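Local coordinates for tetratricopeptide repeat protein (Parabacteroides merdae ATCC 43184, PDB 4R7S) that is of unknown function but is built of tetratricopeptide-type helical hairpins, a fold that commonly serves as a scaffold for protein-protein binding, at residues Asn105-Glu110 with Leu136-Lys141; Tyr168-Met173 with Trp177-Gly182; Lys236-Gly241 with Glu245-Leu250. All blocks are in the same frame, centred on the assembly; numbering follows the deposited sequence. Where two conformers were deposited one is given.

Contact 1. Residues Asn105-Glu110 with Leu136-Lys141; sequences NPEHQE and LEVNEK. With EDO (1,2-ethanediol), chain I.
The chain of Q109 leaves the backbone with CG opposite the carbonyl carbon (chi1 -67°) and then runs extended, which carries its amide across to V138 and N139. In N139, CG lies opposite the backbone N, and the two side chains cross at about a right angle. N139 ND2 donates to Q109 OE1 at 2.8 Å. The bond is nearly straight, 170° at the hydrogen. It falls on a lone pair in the carbonyl plane of Q109, although the two amide planes are 54° apart. Beside this bond Q109 slides past V138, and NE2 comes within 3.4 Å of V138 CG2. The other methyl of V138, CG1, lies against the extended chain of E107, 3.6 Å from OE1. V138 thus sets one branch against each side chain. With an alanine in place of Q109 the amide is gone, and N139 ND2 would probably lose this acceptor and V138 CG2 its neighbour. Before the helix, N105 OD1 accepts from E107 N at 3.1 Å in an Asx turn, and H108 takes the N-cap position. Further on, E110 OE2 accepts from a 1,2-ethanediol, probably from the crystallisation liquor, while OE1 forms a salt bridge with R144. The contact joins the start of helix 109-121 to the end of helix 125-138, the open end of an antiparallel helical hairpin in a tetratricopeptide repeat.

Contact 2. Residues Tyr168-Met173 with Trp177-Gly182; sequences YLISEM and WILYEG
Helices 159-172 and 178-189 form an antiparallel pair of successive helices joined by a short loop, as in tetratricopeptide-type stacks. The short segments 168-172 and 178-182 run at 162° to each other, with axes 10.0 Å apart. I170 and L179 carry most of the contact. I170 CG1 packs on L179 CB at 3.6 Å as the two chains slide past each other in opposite directions. The branches of I170 also meet the ring of Y180. CD1 sits over the centre of one face, 4.1 Å from the ring centroid and only 10° off the normal, a CH-pi contact. CG2 lies nearer the phenol end, 3.7 Å from Y180 CZ. I170 CG1 is opposite the carbonyl carbon (chi1 -72°) and CD1 continues extended, which brings CD1 over the ring. L179 CD1 lies on the backbone of L169, 3.7 Å from L169 O, and near the CB atoms of L169 and M173. L147 of helix 143-156 touches both L169 and L179. The Y180 hydroxyl is hydrogen-bonded to the carbonyl O of P174 in the loop. The contact between the segments is therefore apolar, and the one polar group of the ring is satisfied by the connection itself, which would limit how the ring can shift.

Contact 3. Residues Lys236-Gly241 with Glu245-Leu250; sequences KAESMG and EVIKEL
Segment 236-241 ends a helix and segment 245-250 lies within the next one. Their backbones come nearest at E238 and I247, with CA atoms 6.4 Å apart. G241 closes the first helix in a Schellman motif. Its phi is positive, 89°, and the type I turn from E238 to G241 is held by G241 N bonding to E238 O at 2.9 Å. A CB at these angles would collide with the carbonyl O of M240, which explains a glycine here. S239 OG also donates back to K236 O, at 2.6 Å. Between the segments, I247 is the one side chain that segment 245-250 contributes. Its CD1 meets A237 CB at 3.9 Å. E238 sends CG opposite its backbone N (chi1 179°) and then stays extended. I247 CG2 lies across this chain, 3.8 Å from E238 CD and 3.9 Å from E238 CB, so it meets the aliphatic part as well as the carboxylate. A237 and I247 are both buried, and V215 of helix 211-223 touches each of them. E238 also meets K244 and L251 of the second helix. In the short link, N243 OD1 accepts from V246 N. The arrangement is one of two successive helices joined by a short turn, in which the final helix 244-252 packs on helix 227-238 at the C-terminal end of the helical stack.

Overall arrangement
The three contacts follow one another along the chain and do not touch. Contact 1 is a surface contact, while contacts 2 and 3 are buried. Contacts 1 and 3 lie on opposite sides of the chain's centre, their centres about 36 Å apart. No helix is shared, but helix 143-156 touches side chains of segments in contacts 1 and 2. All three pair successive helices. Contacts 2 and 3 lie beside the connecting turn; contact 1 lies at the opposite end of its hairpin. The chemistry follows the setting. Contact 1 uses an amide-amide hydrogen bond beside methyl groups. Contact 2 is apolar with an aromatic face. Contact 3 is smaller, resting on one isoleucine.

Contact 1. Residues Asn105-Glu110 with Leu136-Lys141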
# COMPACT_ATOMS: atom_id res chain seq x y z
N ASN A 105 -2.56 -17.09 -12.33
CA ASN A 105 -2.00 -16.18 -13.35
C ASN A 105 -0.61 -15.76 -12.90
O ASN A 105 -0.45 -14.77 -12.18
CB ASN A 105 -2.90 -14.95 -13.66
CG ASN A 105 -2.39 -14.06 -14.81
OD1 ASN A 105 -1.37 -14.32 -15.46
ND2 ASN A 105 -3.12 -12.97 -15.10
N PRO A 106 0.43 -16.53 -13.30
CA PRO A 106 1.79 -16.17 -12.88
C PRO A 106 2.30 -14.85 -13.48
O PRO A 106 3.39 -14.44 -13.10
CB PRO A 106 2.64 -17.38 -13.35
CG PRO A 106 1.66 -18.48 -13.64
CD PRO A 106 0.45 -17.76 -14.13
N GLU A 107 1.50 -14.18 -14.35
CA GLU A 107 1.92 -12.91 -14.97
C GLU A 107 1.07 -11.70 -14.54
O GLU A 107 1.15 -10.64 -15.20
CB GLU A 107 1.92 -13.02 -16.51
CG GLU A 107 2.85 -14.07 -17.08
CD GLU A 107 3.05 -14.05 -18.58
OE1 GLU A 107 2.51 -13.14 -19.25
OE2 GLU A 107 3.78 -14.93 -19.09
N HIS A 108 0.27 -11.83 -13.45
CA HIS A 108 -0.58 -10.73 -12.95
C HIS A 108 0.31 -9.73 -12.20
O HIS A 108 0.76 -10.00 -11.08
CB HIS A 108 -1.73 -11.27 -12.08
CG HIS A 108 -2.79 -10.25 -11.77
ND1 HIS A 108 -2.97 -9.77 -10.48
CD2 HIS A 108 -3.72 -9.69 -12.58
CE1 HIS A 108 -3.97 -8.91 -10.56
NE2 HIS A 108 -4.46 -8.83 -11.79
N GLN A 109 0.59 -8.59 -12.85
CA GLN A 109 1.52 -7.55 -12.40
C GLN A 109 1.18 -6.92 -11.05
O GLN A 109 2.09 -6.72 -10.26
CB GLN A 109 1.72 -6.47 -13.47
CG GLN A 109 2.45 -7.04 -14.69
CD GLN A 109 2.75 -6.02 -15.77
OE1 GLN A 109 3.30 -4.95 -15.53
NE2 GLN A 109 2.48 -6.38 -17.02
N GLU A 110 -0.08 -6.62 -10.75
CA GLU A 110 -0.39 -6.04 -9.43
C GLU A 110 -0.10 -7.04 -8.31
O GLU A 110 0.42 -6.64 -7.27
CB GLU A 110 -1.84 -5.56 -9.34
CG GLU A 110 -2.18 -4.88 -8.02
CD GLU A 110 -1.65 -3.47 -7.84
OE1 GLU A 110 -1.22 -2.85 -8.84
OE2 GLU A 110 -1.71 -2.96 -6.69
N LEU A 136 9.33 -7.30 -14.92
CA LEU A 136 10.20 -6.80 -15.98
C LEU A 136 10.30 -7.74 -17.21
O LEU A 136 10.57 -7.28 -18.31
CB LEU A 136 11.59 -6.51 -15.43
CG LEU A 136 11.66 -5.25 -14.60
CD1 LEU A 136 12.83 -5.29 -13.66
CD2 LEU A 136 11.63 -4.00 -15.48
N GLU A 137 10.05 -9.04 -17.00
CA GLU A 137 10.06 -10.05 -18.06
C GLU A 137 8.77 -9.89 -18.91
O GLU A 137 8.81 -10.16 -20.11
CB GLU A 137 10.18 -11.44 -17.41
CG GLU A 137 9.82 -12.66 -18.23
CD GLU A 137 9.77 -13.95 -17.43
OE1 GLU A 137 10.49 -14.06 -16.41
OE2 GLU A 137 8.98 -14.86 -17.81
N VAL A 138 7.65 -9.41 -18.29
CA VAL A 138 6.38 -9.22 -19.02
C VAL A 138 6.18 -7.74 -19.40
O VAL A 138 5.38 -7.43 -20.27
CB VAL A 138 5.11 -9.80 -18.31
CG1 VAL A 138 5.29 -11.25 -17.89
CG2 VAL A 138 4.67 -8.94 -17.13
N ASN A 139 6.89 -6.83 -18.74
CA ASN A 139 6.75 -5.39 -18.94
C ASN A 139 8.10 -4.77 -18.64
O ASN A 139 8.35 -4.33 -17.51
CB ASN A 139 5.62 -4.86 -18.05
CG ASN A 139 5.37 -3.38 -18.04
OD1 ASN A 139 5.90 -2.62 -18.84
ND2 ASN A 139 4.54 -2.94 -17.10
N GLU A 140 8.97 -4.75 -19.65
CA GLU A 140 10.33 -4.21 -19.60
C GLU A 140 10.32 -2.76 -19.12
O GLU A 140 11.24 -2.34 -18.41
CB GLU A 140 10.98 -4.30 -21.00
CG GLU A 140 12.43 -3.84 -21.07
CD GLU A 140 13.09 -3.89 -22.44
OE1 GLU A 140 12.81 -4.84 -23.21
OE2 GLU A 140 13.95 -3.02 -22.71
N LYS A 141 9.25 -2.03 -19.47
CA LYS A 141 9.09 -0.60 -19.19
C LYS A 141 8.70 -0.30 -17.74
O LYS A 141 8.79 0.86 -17.36
CB LYS A 141 8.05 -0.01 -20.16
C1 EDO I . 1.25 -1.15 -3.45
O1 EDO I . 0.96 -1.55 -2.11
C2 EDO I . -0.05 -1.17 -4.30
O2 EDO I . 0.21 -0.71 -5.62

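Contact 2. Residues Tyr168-Met173 with Trp177-Gly182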
# COMPACT_ATOMS: atom_id res chain seq x y z
N TYR A 168 19.41 6.00 -11.28
CA TYR A 168 18.94 5.77 -12.63
C TYR A 168 17.49 6.27 -12.80
O TYR A 168 17.22 7.00 -13.75
CB TYR A 168 19.07 4.28 -13.03
CG TYR A 168 18.37 3.96 -14.33
CD1 TYR A 168 18.80 4.52 -15.54
CD2 TYR A 168 17.23 3.15 -14.36
CE1 TYR A 168 18.15 4.26 -16.74
CE2 TYR A 168 16.59 2.84 -15.57
CZ TYR A 168 17.05 3.41 -16.75
OH TYR A 168 16.42 3.14 -17.95
N LEU A 169 16.58 5.87 -11.88
CA LEU A 169 15.16 6.23 -11.91
C LEU A 169 14.96 7.74 -11.86
O LEU A 169 14.11 8.26 -12.58
CB LEU A 169 14.39 5.56 -10.77
CG LEU A 169 14.25 4.03 -10.81
CD1 LEU A 169 13.50 3.49 -9.56
CD2 LEU A 169 13.57 3.57 -12.09
N ILE A 170 15.73 8.42 -11.00
CA ILE A 170 15.69 9.88 -10.79
C ILE A 170 16.24 10.58 -12.04
O ILE A 170 15.69 11.59 -12.43
CB ILE A 170 16.43 10.28 -9.47
CG1 ILE A 170 15.58 9.83 -8.23
CG2 ILE A 170 16.78 11.79 -9.41
CD1 ILE A 170 16.09 10.22 -6.84
N SER A 171 17.28 10.02 -12.69
CA SER A 171 17.80 10.59 -13.95
C SER A 171 16.74 10.51 -15.07
O SER A 171 16.65 11.42 -15.89
CB SER A 171 19.07 9.87 -14.39
OG SER A 171 18.82 8.80 -15.30
N GLU A 172 15.93 9.43 -15.06
CA GLU A 172 14.86 9.17 -16.02
C GLU A 172 13.65 10.08 -15.78
O GLU A 172 13.14 10.66 -16.74
CB GLU A 172 14.45 7.70 -15.96
CG GLU A 172 15.44 6.77 -16.65
CD GLU A 172 15.65 7.04 -18.13
OE1 GLU A 172 14.72 6.75 -18.93
OE2 GLU A 172 16.72 7.58 -18.49
N MSE A 173 13.21 10.21 -14.51
CA MSE A 173 12.09 11.06 -14.09
C MSE A 173 12.61 12.05 -13.03
O MSE A 173 12.33 11.86 -11.83
CB MSE A 173 10.92 10.21 -13.58
CG MSE A 173 10.26 9.36 -14.66
SE MSE A 173 9.66 10.41 -16.23
CE MSE A 173 8.09 11.25 -15.38
N TRP A 177 9.10 13.32 -7.55
CA TRP A 177 9.53 13.62 -6.19
C TRP A 177 9.52 12.42 -5.21
O TRP A 177 10.44 12.33 -4.40
CB TRP A 177 8.72 14.80 -5.63
CG TRP A 177 8.71 16.00 -6.54
CD1 TRP A 177 7.61 16.57 -7.11
CD2 TRP A 177 9.84 16.71 -7.07
NE1 TRP A 177 7.98 17.64 -7.90
CE2 TRP A 177 9.35 17.74 -7.90
CE3 TRP A 177 11.23 16.62 -6.86
CZ2 TRP A 177 10.19 18.64 -8.57
CZ3 TRP A 177 12.07 17.53 -7.50
CH2 TRP A 177 11.55 18.52 -8.34
N ILE A 178 8.57 11.48 -5.32
CA ILE A 178 8.49 10.33 -4.41
C ILE A 178 9.74 9.41 -4.51
O ILE A 178 10.01 8.60 -3.61
CB ILE A 178 7.16 9.55 -4.64
CG1 ILE A 178 6.66 8.86 -3.37
CG2 ILE A 178 7.21 8.60 -5.83
CD1 ILE A 178 6.25 9.84 -2.21
N LEU A 179 10.51 9.55 -5.59
CA LEU A 179 11.75 8.81 -5.77
C LEU A 179 12.83 9.37 -4.84
O LEU A 179 13.64 8.62 -4.33
CB LEU A 179 12.21 8.86 -7.23
CG LEU A 179 11.32 8.22 -8.29
CD1 LEU A 179 11.84 8.54 -9.68
CD2 LEU A 179 11.24 6.71 -8.10
N TYR A 180 12.82 10.70 -4.62
CA TYR A 180 13.78 11.38 -3.75
C TYR A 180 13.55 10.98 -2.30
O TYR A 180 14.50 10.95 -1.52
CB TYR A 180 13.68 12.90 -3.91
CG TYR A 180 14.17 13.43 -5.23
CD1 TYR A 180 13.33 13.47 -6.34
CD2 TYR A 180 15.45 13.97 -5.36
CE1 TYR A 180 13.77 13.98 -7.57
CE2 TYR A 180 15.89 14.50 -6.57
CZ TYR A 180 15.05 14.50 -7.68
OH TYR A 180 15.47 15.00 -8.89
N GLU A 181 12.30 10.64 -1.95
CA GLU A 181 11.88 10.16 -0.63
C GLU A 181 12.46 8.76 -0.37
O GLU A 181 12.89 8.47 0.76
CB GLU A 181 10.35 10.14 -0.51
CG GLU A 181 9.73 11.53 -0.45
CD GLU A 181 8.41 11.66 0.30
OE1 GLU A 181 7.95 10.65 0.89
OE2 GLU A 181 7.84 12.78 0.31
N GLY A 182 12.49 7.94 -1.41
CA GLY A 182 13.05 6.59 -1.35
C GLY A 182 14.57 6.65 -1.24
O GLY A 182 15.16 5.99 -0.39

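Contact 3. Residues Lys236-Gly241 with Glu245-Leu250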
# COMPACT_ATOMS: atom_id res chain seq x y z
N LYS A 236 4.05 16.98 13.40
CA LYS A 236 3.50 17.20 12.07
C LYS A 236 3.14 15.85 11.38
O LYS A 236 2.04 15.72 10.83
CB LYS A 236 4.46 18.04 11.22
CG LYS A 236 3.95 18.33 9.79
CD LYS A 236 2.69 19.18 9.71
CE LYS A 236 2.08 19.14 8.33
NZ LYS A 236 0.85 19.96 8.27
N ALA A 237 4.05 14.84 11.46
CA ALA A 237 3.81 13.50 10.91
C ALA A 237 2.62 12.81 11.62
O ALA A 237 1.84 12.12 10.96
CB ALA A 237 5.07 12.64 11.03
N GLU A 238 2.46 13.02 12.95
CA GLU A 238 1.34 12.46 13.71
C GLU A 238 0.01 13.05 13.19
O GLU A 238 -0.93 12.29 12.87
CB GLU A 238 1.52 12.73 15.22
CG GLU A 238 0.39 12.21 16.09
CD GLU A 238 0.62 12.29 17.59
OE1 GLU A 238 1.28 13.24 18.06
OE2 GLU A 238 0.08 11.40 18.30
N SER A 239 -0.02 14.39 13.02
CA SER A 239 -1.17 15.12 12.49
C SER A 239 -1.53 14.65 11.07
O SER A 239 -2.61 14.98 10.57
CB SER A 239 -0.89 16.63 12.49
OG SER A 239 -0.18 17.04 11.33
N MSE A 240 -0.61 13.89 10.42
CA MSE A 240 -0.77 13.38 9.06
C MSE A 240 -1.12 11.87 9.03
O MSE A 240 -1.23 11.28 7.95
CB MSE A 240 0.50 13.66 8.25
CG MSE A 240 0.62 15.13 7.87
SE MSE A 240 2.29 15.56 7.00
CE MSE A 240 1.88 14.80 5.22
N GLY A 241 -1.31 11.29 10.22
CA GLY A 241 -1.70 9.89 10.36
C GLY A 241 -0.61 8.85 10.43
O GLY A 241 -0.88 7.67 10.17
N GLU A 245 1.66 4.77 17.81
CA GLU A 245 2.53 4.07 18.80
C GLU A 245 3.99 4.46 18.60
O GLU A 245 4.66 4.82 19.57
CB GLU A 245 2.42 2.54 18.71
CG GLU A 245 1.06 1.93 18.99
CD GLU A 245 1.06 0.43 18.72
OE1 GLU A 245 1.03 0.05 17.52
OE2 GLU A 245 1.15 -0.35 19.69
N VAL A 246 4.48 4.34 17.34
CA VAL A 246 5.86 4.62 16.93
C VAL A 246 6.13 6.12 17.07
O VAL A 246 7.17 6.50 17.63
CB VAL A 246 6.16 4.07 15.50
CG1 VAL A 246 7.40 4.71 14.88
CG2 VAL A 246 6.30 2.55 15.53
N ILE A 247 5.16 6.97 16.64
CA ILE A 247 5.31 8.42 16.75
C ILE A 247 5.41 8.82 18.23
O ILE A 247 6.16 9.74 18.55
CB ILE A 247 4.23 9.22 15.97
CG1 ILE A 247 4.77 10.56 15.46
CG2 ILE A 247 2.96 9.41 16.76
CD1 ILE A 247 5.58 10.48 14.21
N LYS A 248 4.72 8.06 19.13
CA LYS A 248 4.76 8.26 20.59
C LYS A 248 6.20 8.02 21.13
O LYS A 248 6.70 8.83 21.90
CB LYS A 248 3.73 7.32 21.29
CG LYS A 248 3.52 7.63 22.78
CD LYS A 248 2.86 6.48 23.55
CE LYS A 248 3.70 6.01 24.72
NZ LYS A 248 3.86 7.05 25.77
N GLU A 249 6.85 6.91 20.70
CA GLU A 249 8.21 6.52 21.10
C GLU A 249 9.28 7.50 20.59
O GLU A 249 10.26 7.73 21.31
CB GLU A 249 8.57 5.09 20.62
CG GLU A 249 7.65 3.98 21.13
CD GLU A 249 7.49 3.74 22.62
OE1 GLU A 249 8.41 4.08 23.41
OE2 GLU A 249 6.46 3.14 22.99
N LEU A 250 9.11 8.03 19.35
CA LEU A 250 10.04 8.99 18.74
C LEU A 250 10.01 10.29 19.52
O LEU A 250 11.05 10.83 19.86
CB LEU A 250 9.69 9.25 17.26
CG LEU A 250 9.88 8.11 16.27
CD1 LEU A 250 9.29 8.47 14.93
CD2 LEU A 250 11.35 7.70 16.16